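Long-range contact in uncharacterized protein YhfS (Escherichia coli, PDB 4J8L), which is of unknown function but carries pyridoxal phosphate covalently attached to a lysine and may have cysteine synthase activity: residues Ile11-Ile25 against Leu236-Val248. Residues are numbered along the deposited sequence; the frame is centred on the assembly and turned at random.
Sequences IIEAQQKQFALVDSI and LRGLVFAPVMHAV
Val240 and Val244 pack as knobs into holes on helix 11-25: Val240 sits among Gln18, Leu21, Val22 and Ile25, Val244 among Ile11, Ala14, Gln15 and Gln18. The two helices run antiparallel at 177°, their axes 7.8 Å apart at the nearest. In the first hole CG2 of Val240 lies against CD2 of Leu21 (3.7 Å), while CG1 faces CG2 of Val22. Ile25 and Leu236 meet tip to tip through their CD1 atoms, 3.9 Å apart. At the other end, Ile11 swings CG1 away from its own backbone N (chi1 -177°), which carries CD1 to CG1 of Val244 at 3.5 Å. The backbones come closest at Ala14 and Pro243; CB of Ala14 rests on the CB atoms of Pro243 and Ala247 and 3.4 Å from the carbonyl O of Pro243.

No direct hydrogen bond joins the helices; a water does so instead. It donates to OE1 of Gln18 and to O of Val240 (2.7 Å each), and accepts from N of Val244, filling the break in helical bonding at the Pro243 kink. The extended Gln18 chain crosses Val240 at about a right angle, Gln18 CG lying 3.5 Å from O of Val240. Shortened to an alanine, Gln18 would lose OE1, which would probably leave the water with two partners and open a gap beside the two valines.

Leu21, Leu236 and Leu239 also touch helix 50-62, and Lys17 turns its amine to Ala179 O. The whole is an antiparallel helix pair, the N-terminal helix lying along the long, proline-kinked helix 229-261 that leads from the larger, mixed-sheet domain to the C-terminal domain, as in aminotransferase-fold (fold type I) enzymes.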
loop_
_atom_site.group_PDB
_atom_site.type_symbol
_atom_site.label_atom_id
_atom_site.label_comp_id
_atom_site.label_asym_id
_atom_site.label_seq_id
_atom_site.Cartn_x
_atom_site.Cartn_y
_atom_site.Cartn_z
ATOM N N ILE A 11 17.438 -0.753 -7.523
ATOM C CA ILE A 11 18.221 -0.346 -6.361
ATOM C C ILE A 11 18.710 1.103 -6.507
ATOM O O ILE A 11 18.667 1.872 -5.543
ATOM C CB ILE A 11 19.405 -1.319 -6.098
ATOM C CG1 ILE A 11 20.155 -0.916 -4.831
ATOM C CG2 ILE A 11 20.355 -1.396 -7.297
ATOM C CD1 ILE A 11 19.300 -1.024 -3.602
ATOM N N ILE A 12 19.149 1.474 -7.710
ATOM C CA ILE A 12 19.596 2.844 -7.953
ATOM C C ILE A 12 18.446 3.832 -7.784
ATOM O O ILE A 12 18.610 4.853 -7.119
ATOM C CB ILE A 12 20.205 3.033 -9.354
ATOM C CG1 ILE A 12 21.396 2.097 -9.562
ATOM C CG2 ILE A 12 20.638 4.478 -9.546
ATOM C CD1 ILE A 12 22.411 2.164 -8.475
ATOM N N GLU A 13 17.290 3.534 -8.385
ATOM C CA GLU A 13 16.127 4.412 -8.228
ATOM C C GLU A 13 15.698 4.533 -6.763
ATOM O O GLU A 13 15.321 5.613 -6.293
ATOM C CB GLU A 13 14.950 3.932 -9.098
ATOM C CG GLU A 13 15.180 4.123 -10.586
ATOM C CD GLU A 13 14.208 3.339 -11.433
ATOM O OE1 GLU A 13 13.688 2.301 -10.961
ATOM O OE2 GLU A 13 13.960 3.767 -12.578
ATOM N N ALA A 14 15.761 3.421 -6.041
ATOM C CA ALA A 14 15.375 3.390 -4.643
ATOM C C ALA A 14 16.298 4.247 -3.779
ATOM O O ALA A 14 15.824 4.942 -2.888
ATOM C CB ALA A 14 15.339 1.942 -4.121
ATOM N N GLN A 15 17.605 4.197 -4.048
ATOM C CA GLN A 15 18.564 5.042 -3.331
ATOM C C GLN A 15 18.203 6.507 -3.517
ATOM O O GLN A 15 18.274 7.304 -2.582
ATOM C CB GLN A 15 19.987 4.849 -3.856
ATOM C CG GLN A 15 20.632 3.525 -3.544
ATOM C CD GLN A 15 22.111 3.531 -3.909
ATOM O OE1 GLN A 15 22.940 3.015 -3.172
ATOM N NE2 GLN A 15 22.443 4.129 -5.051
ATOM N N GLN A 16 17.844 6.864 -4.744
ATOM C CA GLN A 16 17.525 8.256 -5.040
ATOM C C GLN A 16 16.295 8.720 -4.267
ATOM O O GLN A 16 16.245 9.857 -3.808
ATOM C CB GLN A 16 17.361 8.478 -6.543
ATOM C CG GLN A 16 18.673 8.330 -7.309
ATOM C CD GLN A 16 19.738 9.307 -6.832
ATOM O OE1 GLN A 16 19.455 10.478 -6.576
ATOM N NE2 GLN A 16 20.970 8.824 -6.707
ATOM N N LYS A 17 15.316 7.837 -4.099
ATOM C CA LYS A 17 14.145 8.171 -3.293
ATOM C C LYS A 17 14.516 8.320 -1.825
ATOM O O LYS A 17 14.020 9.223 -1.140
ATOM C CB LYS A 17 13.032 7.125 -3.448
ATOM C CG LYS A 17 12.245 7.294 -4.726
ATOM C CD LYS A 17 10.836 6.751 -4.600
ATOM C CE LYS A 17 10.087 6.946 -5.900
ATOM N NZ LYS A 17 9.850 8.378 -6.245
ATOM N N GLN A 18 15.389 7.435 -1.353
ATOM C CA GLN A 18 15.880 7.508 0.018
ATOM C C GLN A 18 16.582 8.855 0.215
ATOM O O GLN A 18 16.300 9.575 1.175
ATOM C CB GLN A 18 16.863 6.378 0.311
ATOM C CG GLN A 18 17.507 6.474 1.694
ATOM C CD GLN A 18 18.610 5.453 1.879
ATOM O OE1 GLN A 18 18.480 4.307 1.442
ATOM N NE2 GLN A 18 19.714 5.861 2.510
ATOM N N PHE A 19 17.486 9.183 -0.702
ATOM C CA PHE A 19 18.287 10.405 -0.558
ATOM C C PHE A 19 17.388 11.637 -0.589
ATOM O O PHE A 19 17.611 12.594 0.154
ATOM C CB PHE A 19 19.356 10.513 -1.653
ATOM C CG PHE A 19 20.341 9.361 -1.680
ATOM C CD1 PHE A 19 20.599 8.610 -0.538
ATOM C CD2 PHE A 19 21.007 9.041 -2.858
ATOM C CE1 PHE A 19 21.509 7.565 -0.579
ATOM C CE2 PHE A 19 21.910 7.992 -2.906
ATOM C CZ PHE A 19 22.154 7.251 -1.762
ATOM N N ALA A 20 16.376 11.612 -1.458
ATOM C CA ALA A 20 15.505 12.769 -1.608
ATOM C C ALA A 20 14.702 13.000 -0.330
ATOM O O ALA A 20 14.472 14.147 0.067
ATOM C CB ALA A 20 14.592 12.610 -2.825
ATOM N N LEU A 21 14.302 11.914 0.325
ATOM C CA LEU A 21 13.568 12.023 1.577
ATOM C C LEU A 21 14.485 12.574 2.670
ATOM O O LEU A 21 14.085 13.448 3.436
ATOM C CB LEU A 21 12.956 10.677 1.987
ATOM C CG LEU A 21 12.301 10.632 3.376
ATOM C CD1 LEU A 21 11.167 11.650 3.513
ATOM C CD2 LEU A 21 11.799 9.214 3.708
ATOM N N VAL A 22 15.717 12.077 2.732
ATOM C CA VAL A 22 16.652 12.587 3.729
ATOM C C VAL A 22 16.967 14.062 3.477
ATOM O O VAL A 22 17.120 14.837 4.425
ATOM C CB VAL A 22 17.931 11.729 3.813
ATOM C CG1 VAL A 22 18.916 12.315 4.831
ATOM C CG2 VAL A 22 17.541 10.319 4.224
ATOM N N ASP A 23 17.026 14.457 2.208
ATOM C CA ASP A 23 17.279 15.858 1.877
ATOM C C ASP A 23 16.172 16.742 2.430
ATOM O O ASP A 23 16.428 17.837 2.953
ATOM C CB ASP A 23 17.388 16.058 0.362
ATOM C CG ASP A 23 17.871 17.444 -0.003
ATOM O OD1 ASP A 23 17.043 18.285 -0.432
ATOM O OD2 ASP A 23 19.090 17.714 0.132
ATOM N N SER A 24 14.937 16.263 2.310
ATOM C CA SER A 24 13.808 16.991 2.859
ATOM C C SER A 24 13.884 17.079 4.384
ATOM O O SER A 24 13.556 18.118 4.963
ATOM C CB SER A 24 12.487 16.351 2.442
ATOM O OG SER A 24 11.413 17.160 2.886
ATOM N N ILE A 25 14.298 15.992 5.030
ATOM C CA ILE A 25 14.494 16.022 6.474
ATOM C C ILE A 25 15.492 17.129 6.855
ATOM O O ILE A 25 15.222 17.940 7.744
ATOM C CB ILE A 25 14.954 14.663 7.010
ATOM C CG1 ILE A 25 13.832 13.636 6.831
ATOM C CG2 ILE A 25 15.341 14.772 8.472
ATOM C CD1 ILE A 25 14.276 12.217 7.254
ATOM N N LEU A 236 9.228 8.588 9.802
ATOM C CA LEU A 236 10.350 8.949 8.939
ATOM C C LEU A 236 11.418 7.866 8.903
ATOM O O LEU A 236 11.952 7.557 7.837
ATOM C CB LEU A 236 11.006 10.254 9.396
ATOM C CG LEU A 236 10.252 11.548 9.173
ATOM C CD1 LEU A 236 11.174 12.693 9.588
ATOM C CD2 LEU A 236 9.851 11.662 7.717
ATOM N N ARG A 237 11.755 7.317 10.069
ATOM C CA ARG A 237 12.774 6.270 10.147
ATOM C C ARG A 237 12.399 5.097 9.251
ATOM O O ARG A 237 13.228 4.587 8.490
ATOM C CB ARG A 237 12.961 5.788 11.589
ATOM C CG ARG A 237 13.940 4.624 11.745
ATOM C CD ARG A 237 14.086 4.233 13.213
ATOM N NE ARG A 237 13.822 5.377 14.081
ATOM C CZ ARG A 237 13.395 5.282 15.335
ATOM N NH1 ARG A 237 13.197 4.088 15.880
ATOM N NH2 ARG A 237 13.166 6.382 16.042
ATOM N N GLY A 238 11.146 4.670 9.341
ATOM C CA GLY A 238 10.710 3.528 8.557
ATOM C C GLY A 238 10.741 3.842 7.074
ATOM O O GLY A 238 11.199 3.040 6.256
ATOM N N LEU A 239 10.270 5.034 6.733
ATOM C CA LEU A 239 10.190 5.453 5.349
ATOM C C LEU A 239 11.560 5.584 4.695
ATOM O O LEU A 239 11.699 5.313 3.509
ATOM C CB LEU A 239 9.443 6.779 5.272
ATOM C CG LEU A 239 8.539 7.079 4.085
ATOM C CD1 LEU A 239 7.553 5.957 3.788
ATOM C CD2 LEU A 239 7.790 8.338 4.424
ATOM N N VAL A 240 12.563 6.028 5.454
ATOM C CA VAL A 240 13.927 6.123 4.929
ATOM C C VAL A 240 14.485 4.744 4.557
ATOM O O VAL A 240 15.211 4.603 3.564
ATOM C CB VAL A 240 14.880 6.833 5.930
ATOM C CG1 VAL A 240 16.326 6.714 5.497
ATOM C CG2 VAL A 240 14.489 8.316 6.069
ATOM N N PHE A 241 14.140 3.727 5.348
ATOM C CA PHE A 241 14.602 2.354 5.097
ATOM C C PHE A 241 13.787 1.686 3.966
ATOM O O PHE A 241 14.237 0.732 3.337
ATOM C CB PHE A 241 14.418 1.490 6.355
ATOM C CG PHE A 241 15.508 1.623 7.393
ATOM C CD1 PHE A 241 16.843 1.487 7.056
ATOM C CD2 PHE A 241 15.179 1.818 8.727
ATOM C CE1 PHE A 241 17.837 1.585 8.024
ATOM C CE2 PHE A 241 16.165 1.914 9.699
ATOM C CZ PHE A 241 17.499 1.804 9.340
ATOM N N ALA A 242 12.578 2.174 3.721
ATOM C CA ALA A 242 11.650 1.455 2.842
ATOM C C ALA A 242 12.094 1.238 1.383
ATOM O O ALA A 242 12.034 0.103 0.895
ATOM C CB ALA A 242 10.240 2.059 2.912
ATOM N N PRO A 243 12.534 2.299 0.681
ATOM C CA PRO A 243 12.743 2.064 -0.750
ATOM C C PRO A 243 13.857 1.068 -1.059
ATOM O O PRO A 243 13.626 0.151 -1.850
ATOM C CB PRO A 243 13.022 3.467 -1.326
ATOM C CG PRO A 243 13.341 4.332 -0.159
ATOM C CD PRO A 243 12.667 3.724 1.038
ATOM N N VAL A 244 15.022 1.199 -0.429
ATOM C CA VAL A 244 16.111 0.288 -0.754
ATOM C C VAL A 244 15.796 -1.149 -0.326
ATOM O O VAL A 244 16.074 -2.092 -1.072
ATOM C CB VAL A 244 17.463 0.773 -0.167
ATOM C CG1 VAL A 244 18.518 -0.319 -0.239
ATOM C CG2 VAL A 244 17.943 2.017 -0.908
HETATM N N MSE A 245 15.202 -1.320 0.854
HETATM C CA MSE A 245 14.915 -2.678 1.321
HETATM C C MSE A 245 13.873 -3.340 0.427
HETATM O O MSE A 245 13.951 -4.536 0.153
HETATM C CB MSE A 245 14.517 -2.692 2.793
HETATM C CG MSE A 245 15.586 -2.012 3.675
HETATM SE SE MSE A 245 17.313 -2.945 3.699
HETATM C CE MSE A 245 16.504 -4.588 4.253
ATOM N N HIS A 246 12.931 -2.559 -0.081
ATOM C CA HIS A 246 11.980 -3.139 -1.011
ATOM C C HIS A 246 12.558 -3.409 -2.396
ATOM O O HIS A 246 12.138 -4.352 -3.063
ATOM C CB HIS A 246 10.681 -2.325 -1.047
ATOM C CG HIS A 246 9.791 -2.620 0.113
ATOM N ND1 HIS A 246 9.091 -3.804 0.219
ATOM C CD2 HIS A 246 9.538 -1.926 1.248
ATOM C CE1 HIS A 246 8.418 -3.811 1.356
ATOM N NE2 HIS A 246 8.667 -2.680 1.997
ATOM N N ALA A 247 13.532 -2.610 -2.823
ATOM C CA ALA A 247 14.183 -2.866 -4.102
ATOM C C ALA A 247 14.968 -4.161 -3.991
ATOM O O ALA A 247 15.039 -4.933 -4.939
ATOM C CB ALA A 247 15.096 -1.727 -4.487
ATOM N N VAL A 248 15.558 -4.395 -2.824
ATOM C CA VAL A 248 16.264 -5.652 -2.597
ATOM C C VAL A 248 15.255 -6.802 -2.714
ATOM O O VAL A 248 15.530 -7.820 -3.356
ATOM C CB VAL A 248 16.941 -5.674 -1.209
ATOM C CG1 VAL A 248 17.436 -7.086 -0.870
ATOM C CG2 VAL A 248 18.112 -4.691 -1.163
HETATM O O HOH W 1 16.042 3.073 1.525
#